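Local coordinates for CRISPR-associated protein, Cse2 family (Meiothermus ruber, PDB 3WA8) that probably binds G-rich crRNA sequence and helps stabilise the R-loop, as a Cse2-family (CasB) subunit of a type I-E CRISPR interference complex, at residues L18-R31 / A69-Q83. Sequence-based numbering, arbitrary orientation.
Sequences LRQRSTPADLARMR and AGLWASTVSSSELEQ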
loop_
_atom_site.group_PDB
_atom_site.type_symbol
_atom_site.label_atom_id
_atom_site.label_comp_id
_atom_site.label_asym_id
_atom_site.label_seq_id
_atom_site.Cartn_x
_atom_site.Cartn_y
_atom_site.Cartn_z
ATOM N N LEU A 18 -7.151 -3.438 -12.424
ATOM C CA LEU A 18 -6.121 -4.459 -12.322
ATOM C C LEU A 18 -6.752 -5.818 -12.014
ATOM O O LEU A 18 -6.368 -6.821 -12.619
ATOM C CB LEU A 18 -5.106 -4.139 -11.242
ATOM C CG LEU A 18 -4.124 -2.973 -11.273
ATOM C CD1 LEU A 18 -3.513 -2.817 -9.887
ATOM C CD2 LEU A 18 -3.011 -3.213 -12.210
ATOM N N ARG A 19 -7.715 -5.855 -11.088
ATOM C CA ARG A 19 -8.383 -7.109 -10.723
ATOM C C ARG A 19 -9.144 -7.722 -11.880
ATOM O O ARG A 19 -9.195 -8.948 -12.048
ATOM C CB ARG A 19 -9.380 -6.876 -9.603
ATOM C CG ARG A 19 -8.764 -6.347 -8.362
ATOM C CD ARG A 19 -9.572 -6.727 -7.183
ATOM N NE ARG A 19 -8.759 -6.580 -5.981
ATOM C CZ ARG A 19 -9.017 -5.713 -5.014
ATOM N NH1 ARG A 19 -10.062 -4.914 -5.097
ATOM N NH2 ARG A 19 -8.239 -5.658 -3.964
ATOM N N GLN A 20 -9.773 -6.867 -12.669
ATOM C CA GLN A 20 -10.678 -7.358 -13.667
ATOM C C GLN A 20 -9.958 -7.696 -14.941
ATOM O O GLN A 20 -10.387 -8.579 -15.637
ATOM C CB GLN A 20 -11.779 -6.353 -13.933
ATOM C CG GLN A 20 -12.683 -6.121 -12.749
ATOM C CD GLN A 20 -13.899 -5.300 -13.146
ATOM O OE1 GLN A 20 -14.017 -4.913 -14.314
ATOM N NE2 GLN A 20 -14.812 -5.033 -12.193
ATOM N N ARG A 21 -8.862 -7.012 -15.252
ATOM C CA ARG A 21 -8.314 -7.106 -16.605
ATOM C C ARG A 21 -6.927 -7.704 -16.721
ATOM O O ARG A 21 -6.561 -8.126 -17.795
ATOM C CB ARG A 21 -8.336 -5.756 -17.324
ATOM C CG ARG A 21 -9.699 -5.168 -17.548
ATOM C CD ARG A 21 -10.187 -5.325 -19.021
ATOM N NE ARG A 21 -11.461 -4.615 -19.230
ATOM C CZ ARG A 21 -11.627 -3.298 -19.046
ATOM N NH1 ARG A 21 -10.599 -2.534 -18.670
ATOM N NH2 ARG A 21 -12.814 -2.736 -19.232
ATOM N N SER A 22 -6.144 -7.736 -15.645
ATOM C CA SER A 22 -4.758 -8.244 -15.708
ATOM C C SER A 22 -4.652 -9.672 -16.213
ATOM O O SER A 22 -5.416 -10.529 -15.760
ATOM C CB SER A 22 -4.120 -8.195 -14.330
ATOM O OG SER A 22 -4.086 -6.865 -13.863
ATOM N N THR A 23 -3.720 -9.936 -17.128
ATOM C CA THR A 23 -3.411 -11.302 -17.504
ATOM C C THR A 23 -2.180 -11.807 -16.760
ATOM O O THR A 23 -1.435 -11.015 -16.160
ATOM C CB THR A 23 -3.153 -11.447 -18.997
ATOM O OG1 THR A 23 -1.888 -10.838 -19.330
ATOM C CG2 THR A 23 -4.290 -10.821 -19.793
ATOM N N PRO A 24 -1.949 -13.134 -16.785
ATOM C CA PRO A 24 -0.797 -13.625 -16.039
ATOM C C PRO A 24 0.495 -12.998 -16.520
ATOM O O PRO A 24 1.344 -12.680 -15.696
ATOM C CB PRO A 24 -0.832 -15.123 -16.276
ATOM C CG PRO A 24 -2.249 -15.388 -16.575
ATOM C CD PRO A 24 -2.677 -14.242 -17.420
ATOM N N ALA A 25 0.619 -12.772 -17.827
ATOM C CA ALA A 25 1.745 -11.986 -18.356
ATOM C C ALA A 25 1.837 -10.600 -17.717
ATOM O O ALA A 25 2.926 -10.208 -17.310
ATOM C CB ALA A 25 1.701 -11.869 -19.847
ATOM N N ASP A 26 0.728 -9.867 -17.618
ATOM C CA ASP A 26 0.784 -8.551 -16.989
ATOM C C ASP A 26 1.359 -8.672 -15.598
ATOM O O ASP A 26 2.239 -7.869 -15.205
ATOM C CB ASP A 26 -0.583 -7.915 -16.872
ATOM C CG ASP A 26 -1.228 -7.684 -18.211
ATOM O OD1 ASP A 26 -0.502 -7.166 -19.103
ATOM O OD2 ASP A 26 -2.447 -8.003 -18.366
ATOM N N LEU A 27 0.895 -9.682 -14.847
ATOM C CA LEU A 27 1.299 -9.800 -13.439
ATOM C C LEU A 27 2.809 -10.063 -13.348
ATOM O O LEU A 27 3.508 -9.500 -12.476
ATOM C CB LEU A 27 0.471 -10.863 -12.730
ATOM C CG LEU A 27 -1.033 -10.639 -12.831
ATOM C CD1 LEU A 27 -1.788 -11.899 -12.518
ATOM C CD2 LEU A 27 -1.466 -9.527 -11.905
ATOM N N ALA A 28 3.311 -10.867 -14.291
ATOM C CA ALA A 28 4.725 -11.169 -14.348
ATOM C C ALA A 28 5.516 -9.881 -14.522
ATOM O O ALA A 28 6.455 -9.650 -13.766
ATOM C CB ALA A 28 5.034 -12.170 -15.446
ATOM N N ARG A 29 5.106 -9.038 -15.478
ATOM C CA ARG A 29 5.742 -7.749 -15.700
ATOM C C ARG A 29 5.649 -6.837 -14.474
ATOM O O ARG A 29 6.686 -6.310 -13.998
ATOM C CB ARG A 29 5.119 -7.044 -16.858
ATOM C CG ARG A 29 5.520 -7.592 -18.180
ATOM C CD ARG A 29 5.226 -6.580 -19.300
ATOM N NE ARG A 29 6.333 -6.701 -20.202
ATOM C CZ ARG A 29 7.388 -5.908 -20.207
ATOM N NH1 ARG A 29 7.459 -4.851 -19.414
ATOM N NH2 ARG A 29 8.368 -6.165 -21.041
ATOM N N MET A 30 4.424 -6.684 -13.954
ATOM C CA MET A 30 4.176 -5.856 -12.758
ATOM C C MET A 30 5.109 -6.269 -11.620
ATOM O O MET A 30 5.701 -5.415 -10.954
ATOM C CB MET A 30 2.718 -5.939 -12.300
ATOM C CG MET A 30 1.685 -5.313 -13.247
ATOM S SD MET A 30 -0.011 -5.758 -12.725
ATOM C CE MET A 30 -0.999 -5.174 -14.090
ATOM N N ARG A 31 5.265 -7.588 -11.441
ATOM C CA ARG A 31 6.137 -8.155 -10.415
ATOM C C ARG A 31 7.590 -7.808 -10.687
ATOM O O ARG A 31 8.304 -7.349 -9.794
ATOM C CB ARG A 31 5.977 -9.665 -10.378
ATOM C CG ARG A 31 5.147 -10.223 -9.251
ATOM C CD ARG A 31 5.065 -11.719 -9.492
ATOM N NE ARG A 31 3.780 -12.107 -10.041
ATOM C CZ ARG A 31 3.628 -13.004 -10.999
ATOM N NH1 ARG A 31 4.676 -13.583 -11.568
ATOM N NH2 ARG A 31 2.414 -13.318 -11.424
ATOM N N ALA A 69 0.919 -1.682 -8.273
ATOM C CA ALA A 69 0.632 -2.778 -9.161
ATOM C C ALA A 69 1.513 -3.982 -8.789
ATOM O O ALA A 69 1.011 -5.103 -8.557
ATOM C CB ALA A 69 0.863 -2.355 -10.562
ATOM N N GLY A 70 2.819 -3.745 -8.677
ATOM C CA GLY A 70 3.752 -4.828 -8.391
ATOM C C GLY A 70 3.443 -5.510 -7.080
ATOM O O GLY A 70 3.432 -6.750 -7.004
ATOM N N LEU A 71 3.176 -4.715 -6.042
ATOM C CA LEU A 71 2.940 -5.307 -4.742
ATOM C C LEU A 71 1.660 -6.115 -4.806
ATOM O O LEU A 71 1.590 -7.230 -4.287
ATOM C CB LEU A 71 2.843 -4.254 -3.653
ATOM C CG LEU A 71 4.167 -3.549 -3.364
ATOM C CD1 LEU A 71 4.003 -2.245 -2.527
ATOM C CD2 LEU A 71 5.148 -4.533 -2.756
ATOM N N TRP A 72 0.659 -5.553 -5.473
ATOM C CA TRP A 72 -0.627 -6.178 -5.532
ATOM C C TRP A 72 -0.437 -7.486 -6.284
ATOM O O TRP A 72 -0.951 -8.531 -5.890
ATOM C CB TRP A 72 -1.627 -5.253 -6.221
ATOM C CG TRP A 72 -2.850 -5.953 -6.623
ATOM C CD1 TRP A 72 -3.881 -6.307 -5.815
ATOM C CD2 TRP A 72 -3.171 -6.451 -7.935
ATOM N NE1 TRP A 72 -4.825 -7.010 -6.539
ATOM C CE2 TRP A 72 -4.412 -7.103 -7.844
ATOM C CE3 TRP A 72 -2.521 -6.417 -9.174
ATOM C CZ2 TRP A 72 -5.036 -7.692 -8.950
ATOM C CZ3 TRP A 72 -3.149 -7.014 -10.282
ATOM C CH2 TRP A 72 -4.386 -7.639 -10.157
ATOM N N ALA A 73 0.348 -7.421 -7.359
ATOM C CA ALA A 73 0.600 -8.574 -8.226
ATOM C C ALA A 73 1.383 -9.645 -7.477
ATOM O O ALA A 73 1.531 -10.754 -7.954
ATOM C CB ALA A 73 1.349 -8.118 -9.436
ATOM N N SER A 74 1.877 -9.304 -6.291
ATOM C CA SER A 74 2.668 -10.234 -5.488
ATOM C C SER A 74 1.872 -10.824 -4.360
ATOM O O SER A 74 2.341 -11.728 -3.675
ATOM C CB SER A 74 3.864 -9.526 -4.871
ATOM O OG SER A 74 4.748 -9.106 -5.872
ATOM N N THR A 75 0.663 -10.325 -4.157
ATOM C CA THR A 75 -0.058 -10.659 -2.939
ATOM C C THR A 75 -0.336 -12.135 -2.688
ATOM O O THR A 75 -0.389 -12.944 -3.588
ATOM C CB THR A 75 -1.358 -9.870 -2.778
ATOM O OG1 THR A 75 -1.839 -10.094 -1.442
ATOM C CG2 THR A 75 -2.414 -10.319 -3.803
ATOM N N VAL A 76 -0.552 -12.451 -1.429
ATOM C CA VAL A 76 -0.754 -13.815 -0.996
ATOM C C VAL A 76 -1.875 -13.849 0.050
ATOM O O VAL A 76 -2.291 -14.922 0.492
ATOM C CB VAL A 76 0.587 -14.380 -0.442
ATOM C CG1 VAL A 76 0.385 -15.223 0.785
ATOM C CG2 VAL A 76 1.315 -15.147 -1.522
ATOM N N SER A 77 -2.368 -12.667 0.429
ATOM C CA SER A 77 -3.284 -12.542 1.561
ATOM C C SER A 77 -4.645 -13.148 1.254
ATOM O O SER A 77 -5.130 -13.075 0.118
ATOM C CB SER A 77 -3.496 -11.085 1.914
ATOM O OG SER A 77 -4.692 -10.646 1.292
ATOM N N SER A 78 -5.265 -13.718 2.283
ATOM C CA SER A 78 -6.608 -14.281 2.163
ATOM C C SER A 78 -7.622 -13.181 1.882
ATOM O O SER A 78 -8.580 -13.379 1.142
ATOM C CB SER A 78 -6.975 -15.083 3.412
ATOM O OG SER A 78 -6.440 -14.480 4.570
ATOM N N SER A 79 -7.365 -12.008 2.444
ATOM C CA SER A 79 -8.209 -10.847 2.244
ATOM C C SER A 79 -8.370 -10.470 0.780
ATOM O O SER A 79 -9.447 -10.032 0.387
ATOM C CB SER A 79 -7.674 -9.674 3.038
ATOM O OG SER A 79 -7.633 -9.999 4.420
ATOM N N GLU A 80 -7.339 -10.661 -0.038
ATOM C CA GLU A 80 -7.484 -10.398 -1.473
ATOM C C GLU A 80 -8.383 -11.433 -2.155
ATOM O O GLU A 80 -9.011 -11.145 -3.179
ATOM C CB GLU A 80 -6.125 -10.308 -2.170
ATOM C CG GLU A 80 -6.172 -10.455 -3.695
ATOM C CD GLU A 80 -6.510 -9.166 -4.453
ATOM O OE1 GLU A 80 -6.610 -8.076 -3.855
ATOM O OE2 GLU A 80 -6.654 -9.254 -5.691
ATOM N N LEU A 81 -8.461 -12.632 -1.598
ATOM C CA LEU A 81 -9.343 -13.629 -2.175
ATOM C C LEU A 81 -10.795 -13.228 -1.936
ATOM O O LEU A 81 -11.678 -13.589 -2.706
ATOM C CB LEU A 81 -9.048 -15.014 -1.611
ATOM C CG LEU A 81 -7.602 -15.507 -1.708
ATOM C CD1 LEU A 81 -7.480 -16.912 -1.156
ATOM C CD2 LEU A 81 -7.102 -15.461 -3.130
ATOM N N GLU A 82 -11.026 -12.456 -0.873
ATOM C CA GLU A 82 -12.343 -11.881 -0.596
ATOM C C GLU A 82 -12.707 -10.706 -1.505
ATOM O O GLU A 82 -13.858 -10.596 -1.943
ATOM C CB GLU A 82 -12.453 -11.486 0.868
ATOM C CG GLU A 82 -13.335 -12.439 1.635
ATOM C CD GLU A 82 -12.816 -12.792 3.019
ATOM O OE1 GLU A 82 -11.788 -12.229 3.470
ATOM O OE2 GLU A 82 -13.463 -13.653 3.662
ATOM N N GLN A 83 -11.715 -9.857 -1.802
ATOM C CA GLN A 83 -11.873 -8.684 -2.678
ATOM C C GLN A 83 -12.142 -9.048 -4.114
ATOM O O GLN A 83 -11.994 -8.205 -4.995
ATOM C CB GLN A 83 -10.632 -7.782 -2.648
ATOM C CG GLN A 83 -10.303 -7.207 -1.292
ATOM C CD GLN A 83 -11.548 -6.824 -0.521
ATOM O OE1 GLN A 83 -12.321 -5.963 -0.960
ATOM N NE2 GLN A 83 -11.765 -7.476 0.629
#
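Ala69 opens the contact, its CB packing against Met30 CG and the tip of Leu18. Gly70 follows one residue on, where the backbones come closest, its CA 3.3 Å from Met30 O. Trp72 is the knob of the contact, seated among Leu18, Arg19, Leu27 and Met30. Its CG is anti to the backbone N (chi1 165°), which carries the indole across to helix 10-21. Leu18 CB makes a CH-pi contact over one face, 3.9 Å from the centroid of the six-membered ring of Trp72. Met30 SD meets the ring edge in a Met-aromatic contact, and Leu27 CD2 approaches CZ3 obliquely. Ala73 CB packs on Met30 CB, while Ala73 O takes a weak hydrogen bond from Arg31 NE at 3.4 Å. Further on, Glu80 joins the two sides. Glu80 OE2 accepts from Trp72 NE1 (3.0 Å). Glu80 OE1 forms a salt bridge with Arg19 NH2 (2.9 Å), which comes on the syn side but tilted from the carboxylate plane. Arg19 NE adds weak bonds to both oxygens. Gln83 CB lies over one guanidinium face. Replacing Arg19 with an alanine would probably leave the buried Glu80 carboxylate without its charged partner and uncover part of the indole. A mercury ion lies about 4 Å from the Arg19 side chain. The contact joins the last residues of helix 10-21 and one side of helix 24-32 to the C-terminal part of helix 59-72 and to helix 78-82. Trp162 of helix 162-170 packs edge-to-face with Trp72, and helix 43-49 touches Met30 through Leu44.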